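Local coordinates for N(2),N(2)-dimethylguanosine tRNA methyltransferase (Pyrococcus horikoshii, PDB 2EJU), which probably dimethylates the N2 atom of guanine 26 in a number of tRNAs, with S-adenosyl-L-methionine as the methyl donor, at residues 24-29 with 55-60; 142-147 with 180-185. One frame throughout, in Å; residues are numbered along the deposited sequence.

Overall arrangement
Both contacts belong to the class I methyltransferase fold and border the same S-adenosyl-L-homocysteine, with centres about 23 Å apart. Interaction 1 is buried: the 24-29 loop lies over the loop 55-60 that leaves strand 50-53, and the two are joined by apolar packing, a shared water and the homocysteine half of the ligand. Interaction 2, only partly buried, sets the start of helix 144-153 against the end of helix 175-182 through a Met-aromatic contact; of its segments Phe146 alone reaches the ligand, at the adenine. The two regions meet where Leu55 CD2 packs on Phe146 CE2, 3.8 Å apart, beside the adenine.

Interaction 1: 24-29 with 55-60. With SAH (S-adenosyl-L-homocysteine), chain B.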
ATOM      1  N   SER A  24      -8.555   4.209  23.537  1.00 52.79           N
ATOM      2  CA  SER A  24      -7.227   4.574  24.021  1.00 49.80           C
ATOM      3  C   SER A  24      -6.877   6.010  23.635  1.00 47.03           C
ATOM      4  O   SER A  24      -7.299   6.502  22.587  1.00 47.38           O
ATOM      5  CB  SER A  24      -6.184   3.612  23.447  1.00 50.40           C
ATOM      6  OG  SER A  24      -4.889   3.907  23.937  1.00 51.14           O
ATOM      7  N   PRO A  25      -6.106   6.706  24.486  1.00 44.35           N
ATOM      8  CA  PRO A  25      -5.715   8.091  24.203  1.00 42.13           C
ATOM      9  C   PRO A  25      -4.770   8.217  23.004  1.00 39.12           C
ATOM     10  O   PRO A  25      -4.743   9.249  22.338  1.00 38.32           O
ATOM     11  CB  PRO A  25      -5.073   8.542  25.513  1.00 42.64           C
ATOM     12  CG  PRO A  25      -4.483   7.271  26.049  1.00 44.08           C
ATOM     13  CD  PRO A  25      -5.592   6.276  25.798  1.00 44.43           C
ATOM     14  N   VAL A  26      -3.990   7.170  22.743  1.00 35.77           N
ATOM     15  CA  VAL A  26      -3.059   7.154  21.614  1.00 32.87           C
ATOM     16  C   VAL A  26      -3.131   5.770  20.972  1.00 31.28           C
ATOM     17  O   VAL A  26      -2.848   4.760  21.611  1.00 29.64           O
ATOM     18  CB  VAL A  26      -1.605   7.437  22.059  1.00 31.90           C
ATOM     19  CG1 VAL A  26      -0.688   7.488  20.836  1.00 31.04           C
ATOM     20  CG2 VAL A  26      -1.538   8.752  22.834  1.00 30.24           C
ATOM     21  N   PHE A  27      -3.502   5.737  19.700  1.00 29.38           N
ATOM     22  CA  PHE A  27      -3.664   4.487  18.972  1.00 29.14           C
ATOM     23  C   PHE A  27      -2.406   3.698  18.617  1.00 29.90           C
ATOM     24  O   PHE A  27      -1.394   4.252  18.185  1.00 29.78           O
ATOM     25  CB  PHE A  27      -4.476   4.753  17.701  1.00 29.69           C
ATOM     26  CG  PHE A  27      -4.797   3.517  16.910  1.00 31.46           C
ATOM     27  CD1 PHE A  27      -3.950   3.080  15.895  1.00 31.23           C
ATOM     28  CD2 PHE A  27      -5.955   2.790  17.177  1.00 33.31           C
ATOM     29  CE1 PHE A  27      -4.253   1.938  15.153  1.00 29.79           C
ATOM     30  CE2 PHE A  27      -6.267   1.644  16.439  1.00 33.38           C
ATOM     31  CZ  PHE A  27      -5.412   1.219  15.424  1.00 30.71           C
ATOM     32  N   TYR A  28      -2.497   2.385  18.806  1.00 28.83           N
ATOM     33  CA  TYR A  28      -1.423   1.459  18.479  1.00 28.10           C
ATOM     34  C   TYR A  28      -2.030   0.102  18.166  1.00 28.78           C
ATOM     35  O   TYR A  28      -2.792  -0.444  18.964  1.00 28.67           O
ATOM     36  CB  TYR A  28      -0.435   1.287  19.631  1.00 26.68           C
ATOM     37  CG  TYR A  28       0.610   0.240  19.308  1.00 28.15           C
ATOM     38  CD1 TYR A  28       1.557   0.462  18.303  1.00 26.59           C
ATOM     39  CD2 TYR A  28       0.611  -1.000  19.953  1.00 26.97           C
ATOM     40  CE1 TYR A  28       2.472  -0.521  17.947  1.00 27.44           C
ATOM     41  CE2 TYR A  28       1.522  -1.995  19.602  1.00 25.61           C
ATOM     42  CZ  TYR A  28       2.449  -1.749  18.598  1.00 28.31           C
ATOM     43  OH  TYR A  28       3.345  -2.727  18.230  1.00 27.52           O
ATOM     44  N   ASN A  29      -1.691  -0.439  17.005  1.00 28.24           N
ATOM     45  CA  ASN A  29      -2.199  -1.738  16.598  1.00 29.00           C
ATOM     46  C   ASN A  29      -1.035  -2.674  16.308  1.00 29.81           C
ATOM     47  O   ASN A  29      -0.303  -2.490  15.327  1.00 29.13           O
ATOM     48  CB  ASN A  29      -3.074  -1.605  15.349  1.00 29.89           C
ATOM     49  CG  ASN A  29      -3.763  -2.908  14.975  1.00 30.69           C
ATOM     50  OD1 ASN A  29      -3.407  -3.983  15.467  1.00 31.13           O
ATOM     51  ND2 ASN A  29      -4.749  -2.818  14.093  1.00 29.81           N
ATOM     52  N   LEU A  55       1.320  10.545  10.226  1.00 21.62           N
ATOM     53  CA  LEU A  55       0.330  10.346  11.285  1.00 23.31           C
ATOM     54  C   LEU A  55       0.924   9.202  12.098  1.00 23.26           C
ATOM     55  O   LEU A  55       0.544   8.045  11.939  1.00 22.21           O
ATOM     56  CB  LEU A  55      -1.026   9.962  10.678  1.00 24.97           C
ATOM     57  CG  LEU A  55      -1.503  10.905   9.566  1.00 27.95           C
ATOM     58  CD1 LEU A  55      -1.305  10.224   8.231  1.00 26.74           C
ATOM     59  CD2 LEU A  55      -2.968  11.265   9.743  1.00 28.58           C
ATOM     60  N   SER A  56       1.872   9.551  12.965  1.00 24.09           N
ATOM     61  CA  SER A  56       2.610   8.571  13.751  1.00 25.38           C
ATOM     62  C   SER A  56       2.022   8.020  15.045  1.00 22.20           C
ATOM     63  O   SER A  56       2.476   6.985  15.523  1.00 24.44           O
ATOM     64  CB  SER A  56       4.017   9.118  14.028  1.00 25.15           C
ATOM     65  OG  SER A  56       3.962  10.505  14.280  1.00 33.61           O
ATOM     66  N   ALA A  57       1.032   8.694  15.616  1.00 22.96           N
ATOM     67  CA  ALA A  57       0.424   8.215  16.862  1.00 22.63           C
ATOM     68  C   ALA A  57       1.468   8.057  17.976  1.00 22.71           C
ATOM     69  O   ALA A  57       1.903   9.043  18.568  1.00 21.81           O
ATOM     70  CB  ALA A  57      -0.286   6.883  16.614  1.00 22.07           C
ATOM     71  N   THR A  58       1.865   6.820  18.263  1.00 23.39           N
ATOM     72  CA  THR A  58       2.855   6.573  19.307  1.00 23.69           C
ATOM     73  C   THR A  58       4.256   6.879  18.788  1.00 25.40           C
ATOM     74  O   THR A  58       5.196   7.006  19.570  1.00 24.33           O
ATOM     75  CB  THR A  58       2.850   5.103  19.779  1.00 25.39           C
ATOM     76  OG1 THR A  58       3.275   4.256  18.705  1.00 26.20           O
ATOM     77  CG2 THR A  58       1.456   4.691  20.241  1.00 25.95           C
ATOM     78  N   GLY A  59       4.380   6.986  17.467  1.00 24.11           N
ATOM     79  CA  GLY A  59       5.663   7.269  16.844  1.00 22.50           C
ATOM     80  C   GLY A  59       6.446   6.032  16.441  1.00 22.72           C
ATOM     81  O   GLY A  59       7.563   6.141  15.937  1.00 21.94           O
ATOM     82  N   ILE A  60       5.860   4.854  16.641  1.00 21.66           N
ATOM     83  CA  ILE A  60       6.536   3.596  16.323  1.00 21.20           C
ATOM     84  C   ILE A  60       7.109   3.500  14.907  1.00 22.58           C
ATOM     85  O   ILE A  60       8.225   3.008  14.722  1.00 21.67           O
ATOM     86  CB  ILE A  60       5.595   2.374  16.559  1.00 20.18           C
ATOM     87  CG1 ILE A  60       6.322   1.074  16.215  1.00 20.99           C
ATOM     88  CG2 ILE A  60       4.342   2.497  15.705  1.00 19.49           C
ATOM     89  CD1 ILE A  60       7.592   0.847  17.011  1.00 18.21           C
TER
HETATM   90  N   SAH B 501       0.864   5.441  11.638  1.00 31.58           N
HETATM   91  CA  SAH B 501       0.675   4.500  12.585  1.00 31.87           C
HETATM   92  CB  SAH B 501      -0.712   4.982  13.066  1.00 29.85           C
HETATM   93  CG  SAH B 501      -1.878   5.900  13.031  1.00 28.42           C
HETATM   94  SD  SAH B 501      -3.392   6.135  13.774  1.00 28.98           S
HETATM   95  C   SAH B 501       1.396   3.382  13.081  1.00 30.26           C
HETATM   96  O   SAH B 501       1.164   3.234  14.365  1.00 29.51           O
HETATM   97  OXT SAH B 501       2.122   2.702  12.319  1.00 31.39           O
HETATM   98  C5' SAH B 501      -3.878   7.543  12.944  1.00 24.51           C
HETATM   99  C4' SAH B 501      -3.924   8.743  13.945  1.00 26.53           C
HETATM  100  O4' SAH B 501      -3.937   9.848  13.031  1.00 25.68           O
HETATM  101  C3' SAH B 501      -3.743   9.305  15.335  1.00 24.28           C
HETATM  102  O3' SAH B 501      -2.559   9.205  16.179  1.00 24.20           O
HETATM  103  C2' SAH B 501      -4.159  10.769  15.197  1.00 24.95           C
HETATM  104  O2' SAH B 501      -4.400  11.652  16.141  1.00 25.95           O
HETATM  105  C1' SAH B 501      -4.269  11.038  13.724  1.00 23.94           C
HETATM  106  N9  SAH B 501      -4.667  12.284  12.850  1.00 25.79           N
HETATM  107  C8  SAH B 501      -5.926  12.530  12.528  1.00 24.02           C
HETATM  108  N7  SAH B 501      -5.999  13.604  11.805  1.00 26.35           N
HETATM  109  C5  SAH B 501      -4.793  14.081  11.632  1.00 24.66           C
HETATM  110  C6  SAH B 501      -4.275  15.199  10.952  1.00 23.09           C
HETATM  111  N6  SAH B 501      -5.102  16.004  10.304  1.00 20.40           N
HETATM  112  N1  SAH B 501      -2.894  15.445  10.958  1.00 24.01           N
HETATM  113  C2  SAH B 501      -2.014  14.618  11.628  1.00 24.44           C
HETATM  114  N3  SAH B 501      -2.503  13.521  12.300  1.00 24.50           N
HETATM  115  C4  SAH B 501      -3.887  13.229  12.322  1.00 24.99           C
HETATM  116  O   HOH W   1       1.088   3.934  17.031  1.00 23.31           O
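The cofactor loop that follows strand 50-53 of the methyltransferase sheet is covered here by the 24-29 loop, Val26, Phe27 and Tyr28 meeting Ala57, Thr58 and Ile60. No direct hydrogen bond joins the two segments; a water does the work. It donates to Phe27 O and to the carboxylate O of S-adenosyl-L-homocysteine, accepts from Thr58 OG1 at 2.8 Å, and lies in plane at the edge of the Tyr28 ring. With chi1 at -177°, Val26 turns CG1 opposite its backbone N and onto Thr58 CG2, 3.6 Å away. Thr58 CG2 also sits 3.9 Å from Tyr28 CB. Farther along the segment, Ile60 CG2 approaches the Tyr28 ring at its edge, 4.2 Å from CE1, while the Tyr28 hydroxyl bonds to Glu8. Ala57 CB touches both Phe27 O, at 3.3 Å, and the ribose O3' of the ligand. Phe27 turns its ring away from 55-60, leaving CD1 3.8 Å from the ligand sulfur, and meets Phe140 edge-to-face. The ligand amine N donates to Leu55 O at 2.6 Å. Ser56 to Gly59 form a type II' turn, and Gly59 is the N-cap of helix 60-68. A tight, glycine-containing turn between the first strand and the next helix, lying beside the ligand's amino-acid end and ribose, is typical of the Rossmann-like class I methyltransferase fold.

Interaction 2: 142-147 with 180-185; sequences SPMEFL and RKYLAV. With SAH (S-adenosyl-L-homocysteine), chain B.
Bends at chi2 (-50°) and chi3 (-61°) fold the Met144 chain back against the last turn of helix 175-182, where CG, SD and CE all touch the other segment. CG comes to 3.6 Å from Tyr182 CE1, and SD lies 4.8 Å from the centroid of the Tyr182 ring, 57° off its normal: an oblique Met-aromatic contact. The same CG also rests 3.3 Å from Lys181 O, with CE of Met144 close to that oxygen too. Ser142 OG stands opposite its backbone N across the CA-CB bond, which lets it accept from Met144 N at 3.1 Å, a nearly straight capping bond at the start of helix 144-153. Ser142 OG also lies 3.5 Å from Tyr182 OH, at best a weak bond whose proton may go to another acceptor. Pro143 CD packs against that hydroxyl as well, the two side chains crossing at about a right angle. Lys181 CD runs beside Ser142 CB, a loose contact. Behind the pair, helix 192-209 touches both Met144 and Tyr182, and Arg206 bonds to Tyr182 O. An alanine in place of Tyr182 would probably deprive the Met144 sulfur of its aromatic partner and open a gap beside Pro143. At the far side of the 142-147 segment, the adenine N6 of S-adenosyl-L-homocysteine lies at the edge of the Phe146 ring, near its plane, 3.4 Å from CE1. With one weak, unsettled polar link between them, the two helix ends are joined mainly by dispersion and sulfur-ring packing.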
ATOM      1  N   SER A 142      -9.319   6.387   5.424  1.00 26.32           N
ATOM      2  CA  SER A 142      -8.912   6.942   4.136  1.00 25.48           C
ATOM      3  C   SER A 142      -7.778   7.960   4.211  1.00 23.78           C
ATOM      4  O   SER A 142      -7.710   8.759   5.143  1.00 22.95           O
ATOM      5  CB  SER A 142     -10.112   7.588   3.454  1.00 23.65           C
ATOM      6  OG  SER A 142      -9.723   8.246   2.264  1.00 22.86           O
ATOM      7  N   PRO A 143      -6.874   7.945   3.216  1.00 22.67           N
ATOM      8  CA  PRO A 143      -5.736   8.867   3.160  1.00 22.26           C
ATOM      9  C   PRO A 143      -6.023  10.038   2.217  1.00 21.63           C
ATOM     10  O   PRO A 143      -5.175  10.909   2.020  1.00 20.28           O
ATOM     11  CB  PRO A 143      -4.628   7.983   2.610  1.00 22.51           C
ATOM     12  CG  PRO A 143      -5.371   7.221   1.541  1.00 21.31           C
ATOM     13  CD  PRO A 143      -6.718   6.874   2.211  1.00 22.82           C
ATOM     14  N   MET A 144      -7.224  10.061   1.650  1.00 20.97           N
ATOM     15  CA  MET A 144      -7.578  11.093   0.685  1.00 21.66           C
ATOM     16  C   MET A 144      -7.509  12.544   1.147  1.00 22.51           C
ATOM     17  O   MET A 144      -7.271  13.440   0.335  1.00 22.71           O
ATOM     18  CB  MET A 144      -8.946  10.781   0.074  1.00 20.45           C
ATOM     19  CG  MET A 144      -8.948   9.479  -0.716  1.00 20.85           C
ATOM     20  SD  MET A 144      -7.574   9.362  -1.918  1.00 21.94           S
ATOM     21  CE  MET A 144      -7.952  10.798  -3.002  1.00 20.68           C
ATOM     22  N   GLU A 145      -7.697  12.786   2.440  1.00 21.37           N
ATOM     23  CA  GLU A 145      -7.628  14.153   2.957  1.00 22.28           C
ATOM     24  C   GLU A 145      -6.193  14.687   2.914  1.00 19.90           C
ATOM     25  O   GLU A 145      -5.972  15.895   2.943  1.00 18.16           O
ATOM     26  CB  GLU A 145      -8.122  14.201   4.410  1.00 24.51           C
ATOM     27  CG  GLU A 145      -8.116  15.604   5.021  1.00 29.97           C
ATOM     28  CD  GLU A 145      -8.502  15.626   6.491  1.00 33.10           C
ATOM     29  OE1 GLU A 145      -9.037  14.615   6.982  1.00 35.05           O
ATOM     30  OE2 GLU A 145      -8.275  16.660   7.158  1.00 35.92           O
ATOM     31  N   PHE A 146      -5.228  13.774   2.825  1.00 19.26           N
ATOM     32  CA  PHE A 146      -3.816  14.136   2.844  1.00 18.72           C
ATOM     33  C   PHE A 146      -3.037  13.906   1.551  1.00 19.59           C
ATOM     34  O   PHE A 146      -1.914  14.390   1.412  1.00 17.74           O
ATOM     35  CB  PHE A 146      -3.140  13.351   3.976  1.00 18.67           C
ATOM     36  CG  PHE A 146      -3.893  13.416   5.283  1.00 20.72           C
ATOM     37  CD1 PHE A 146      -3.933  14.599   6.021  1.00 18.25           C
ATOM     38  CD2 PHE A 146      -4.602  12.309   5.749  1.00 20.96           C
ATOM     39  CE1 PHE A 146      -4.669  14.681   7.200  1.00 21.76           C
ATOM     40  CE2 PHE A 146      -5.344  12.381   6.928  1.00 20.97           C
ATOM     41  CZ  PHE A 146      -5.379  13.567   7.653  1.00 20.24           C
ATOM     42  N   LEU A 147      -3.633  13.180   0.610  1.00 18.42           N
ATOM     43  CA  LEU A 147      -2.954  12.836  -0.634  1.00 20.10           C
ATOM     44  C   LEU A 147      -2.429  13.963  -1.521  1.00 20.18           C
ATOM     45  O   LEU A 147      -1.281  13.911  -1.975  1.00 17.18           O
ATOM     46  CB  LEU A 147      -3.849  11.920  -1.481  1.00 19.06           C
ATOM     47  CG  LEU A 147      -3.250  11.456  -2.814  1.00 20.07           C
ATOM     48  CD1 LEU A 147      -2.016  10.599  -2.558  1.00 17.34           C
ATOM     49  CD2 LEU A 147      -4.287  10.659  -3.610  1.00 20.16           C
ATOM     50  N   ARG A 180     -17.277   9.327  -3.761  1.00 17.97           N
ATOM     51  CA  ARG A 180     -16.885  10.576  -3.112  1.00 19.38           C
ATOM     52  C   ARG A 180     -15.398  10.665  -2.764  1.00 20.05           C
ATOM     53  O   ARG A 180     -14.750  11.676  -3.024  1.00 21.03           O
ATOM     54  CB  ARG A 180     -17.697  10.804  -1.826  1.00 21.09           C
ATOM     55  CG  ARG A 180     -19.199  11.010  -2.030  1.00 21.29           C
ATOM     56  CD  ARG A 180     -19.805  11.818  -0.878  1.00 21.83           C
ATOM     57  NE  ARG A 180     -19.499  11.231   0.423  1.00 23.92           N
ATOM     58  CZ  ARG A 180     -20.014  10.091   0.879  1.00 24.79           C
ATOM     59  NH1 ARG A 180     -20.875   9.402   0.144  1.00 24.93           N
ATOM     60  NH2 ARG A 180     -19.649   9.628   2.069  1.00 28.37           N
ATOM     61  N   LYS A 181     -14.856   9.601  -2.185  1.00 18.82           N
ATOM     62  CA  LYS A 181     -13.464   9.600  -1.762  1.00 17.64           C
ATOM     63  C   LYS A 181     -12.427   9.290  -2.830  1.00 18.08           C
ATOM     64  O   LYS A 181     -11.397   9.956  -2.908  1.00 17.81           O
ATOM     65  CB  LYS A 181     -13.273   8.614  -0.602  1.00 19.98           C
ATOM     66  CG  LYS A 181     -14.159   8.889   0.610  1.00 21.15           C
ATOM     67  CD  LYS A 181     -14.070   7.753   1.624  1.00 23.97           C
ATOM     68  CE  LYS A 181     -15.044   7.954   2.789  1.00 24.10           C
ATOM     69  NZ  LYS A 181     -14.688   9.146   3.614  1.00 26.19           N
ATOM     70  N   TYR A 182     -12.702   8.285  -3.652  1.00 18.08           N
ATOM     71  CA  TYR A 182     -11.757   7.851  -4.671  1.00 19.70           C
ATOM     72  C   TYR A 182     -12.143   8.172  -6.099  1.00 19.45           C
ATOM     73  O   TYR A 182     -11.386   7.877  -7.026  1.00 23.18           O
ATOM     74  CB  TYR A 182     -11.532   6.345  -4.522  1.00 17.24           C
ATOM     75  CG  TYR A 182     -11.042   5.979  -3.141  1.00 21.50           C
ATOM     76  CD1 TYR A 182      -9.722   6.221  -2.771  1.00 21.79           C
ATOM     77  CD2 TYR A 182     -11.907   5.433  -2.185  1.00 19.51           C
ATOM     78  CE1 TYR A 182      -9.265   5.938  -1.494  1.00 23.44           C
ATOM     79  CE2 TYR A 182     -11.456   5.144  -0.893  1.00 19.45           C
ATOM     80  CZ  TYR A 182     -10.133   5.403  -0.560  1.00 22.91           C
ATOM     81  OH  TYR A 182      -9.656   5.148   0.703  1.00 24.01           O
ATOM     82  N   LEU A 183     -13.311   8.774  -6.276  1.00 18.51           N
ATOM     83  CA  LEU A 183     -13.785   9.128  -7.604  1.00 18.83           C
ATOM     84  C   LEU A 183     -13.669   7.944  -8.565  1.00 19.22           C
ATOM     85  O   LEU A 183     -13.121   8.054  -9.665  1.00 16.61           O
ATOM     86  CB  LEU A 183     -13.002  10.335  -8.131  1.00 19.92           C
ATOM     87  CG  LEU A 183     -13.217  11.627  -7.331  1.00 16.38           C
ATOM     88  CD1 LEU A 183     -12.256  12.709  -7.812  1.00 16.74           C
ATOM     89  CD2 LEU A 183     -14.665  12.096  -7.485  1.00 16.74           C
ATOM     90  N   ALA A 184     -14.190   6.802  -8.132  1.00 16.25           N
ATOM     91  CA  ALA A 184     -14.159   5.602  -8.948  1.00 17.68           C
ATOM     92  C   ALA A 184     -15.315   4.679  -8.561  1.00 18.18           C
ATOM     93  O   ALA A 184     -15.786   4.702  -7.418  1.00 17.44           O
ATOM     94  CB  ALA A 184     -12.823   4.890  -8.768  1.00 16.71           C
ATOM     95  N   VAL A 185     -15.764   3.880  -9.526  1.00 19.38           N
ATOM     96  CA  VAL A 185     -16.855   2.924  -9.335  1.00 20.37           C
ATOM     97  C   VAL A 185     -16.264   1.562  -8.936  1.00 21.65           C
ATOM     98  O   VAL A 185     -15.607   0.898  -9.735  1.00 20.06           O
ATOM     99  CB  VAL A 185     -17.678   2.772 -10.634  1.00 21.17           C
ATOM    100  CG1 VAL A 185     -18.808   1.780 -10.432  1.00 22.46           C
ATOM    101  CG2 VAL A 185     -18.242   4.132 -11.059  1.00 21.90           C
TER
HETATM  102  N   SAH B 501       0.864   5.441  11.638  1.00 31.58           N
HETATM  103  CA  SAH B 501       0.675   4.500  12.585  1.00 31.87           C
HETATM  104  CB  SAH B 501      -0.712   4.982  13.066  1.00 29.85           C
HETATM  105  CG  SAH B 501      -1.878   5.900  13.031  1.00 28.42           C
HETATM  106  SD  SAH B 501      -3.392   6.135  13.774  1.00 28.98           S
HETATM  107  C   SAH B 501       1.396   3.382  13.081  1.00 30.26           C
HETATM  108  O   SAH B 501       1.164   3.234  14.365  1.00 29.51           O
HETATM  109  OXT SAH B 501       2.122   2.702  12.319  1.00 31.39           O
HETATM  110  C5' SAH B 501      -3.878   7.543  12.944  1.00 24.51           C
HETATM  111  C4' SAH B 501      -3.924   8.743  13.945  1.00 26.53           C
HETATM  112  O4' SAH B 501      -3.937   9.848  13.031  1.00 25.68           O
HETATM  113  C3' SAH B 501      -3.743   9.305  15.335  1.00 24.28           C
HETATM  114  O3' SAH B 501      -2.559   9.205  16.179  1.00 24.20           O
HETATM  115  C2' SAH B 501      -4.159  10.769  15.197  1.00 24.95           C
HETATM  116  O2' SAH B 501      -4.400  11.652  16.141  1.00 25.95           O
HETATM  117  C1' SAH B 501      -4.269  11.038  13.724  1.00 23.94           C
HETATM  118  N9  SAH B 501      -4.667  12.284  12.850  1.00 25.79           N
HETATM  119  C8  SAH B 501      -5.926  12.530  12.528  1.00 24.02           C
HETATM  120  N7  SAH B 501      -5.999  13.604  11.805  1.00 26.35           N
HETATM  121  C5  SAH B 501      -4.793  14.081  11.632  1.00 24.66           C
HETATM  122  C6  SAH B 501      -4.275  15.199  10.952  1.00 23.09           C
HETATM  123  N6  SAH B 501      -5.102  16.004  10.304  1.00 20.40           N
HETATM  124  N1  SAH B 501      -2.894  15.445  10.958  1.00 24.01           N
HETATM  125  C2  SAH B 501      -2.014  14.618  11.628  1.00 24.44           C
HETATM  126  N3  SAH B 501      -2.503  13.521  12.300  1.00 24.50           N
HETATM  127  C4  SAH B 501      -3.887  13.229  12.322  1.00 24.99           C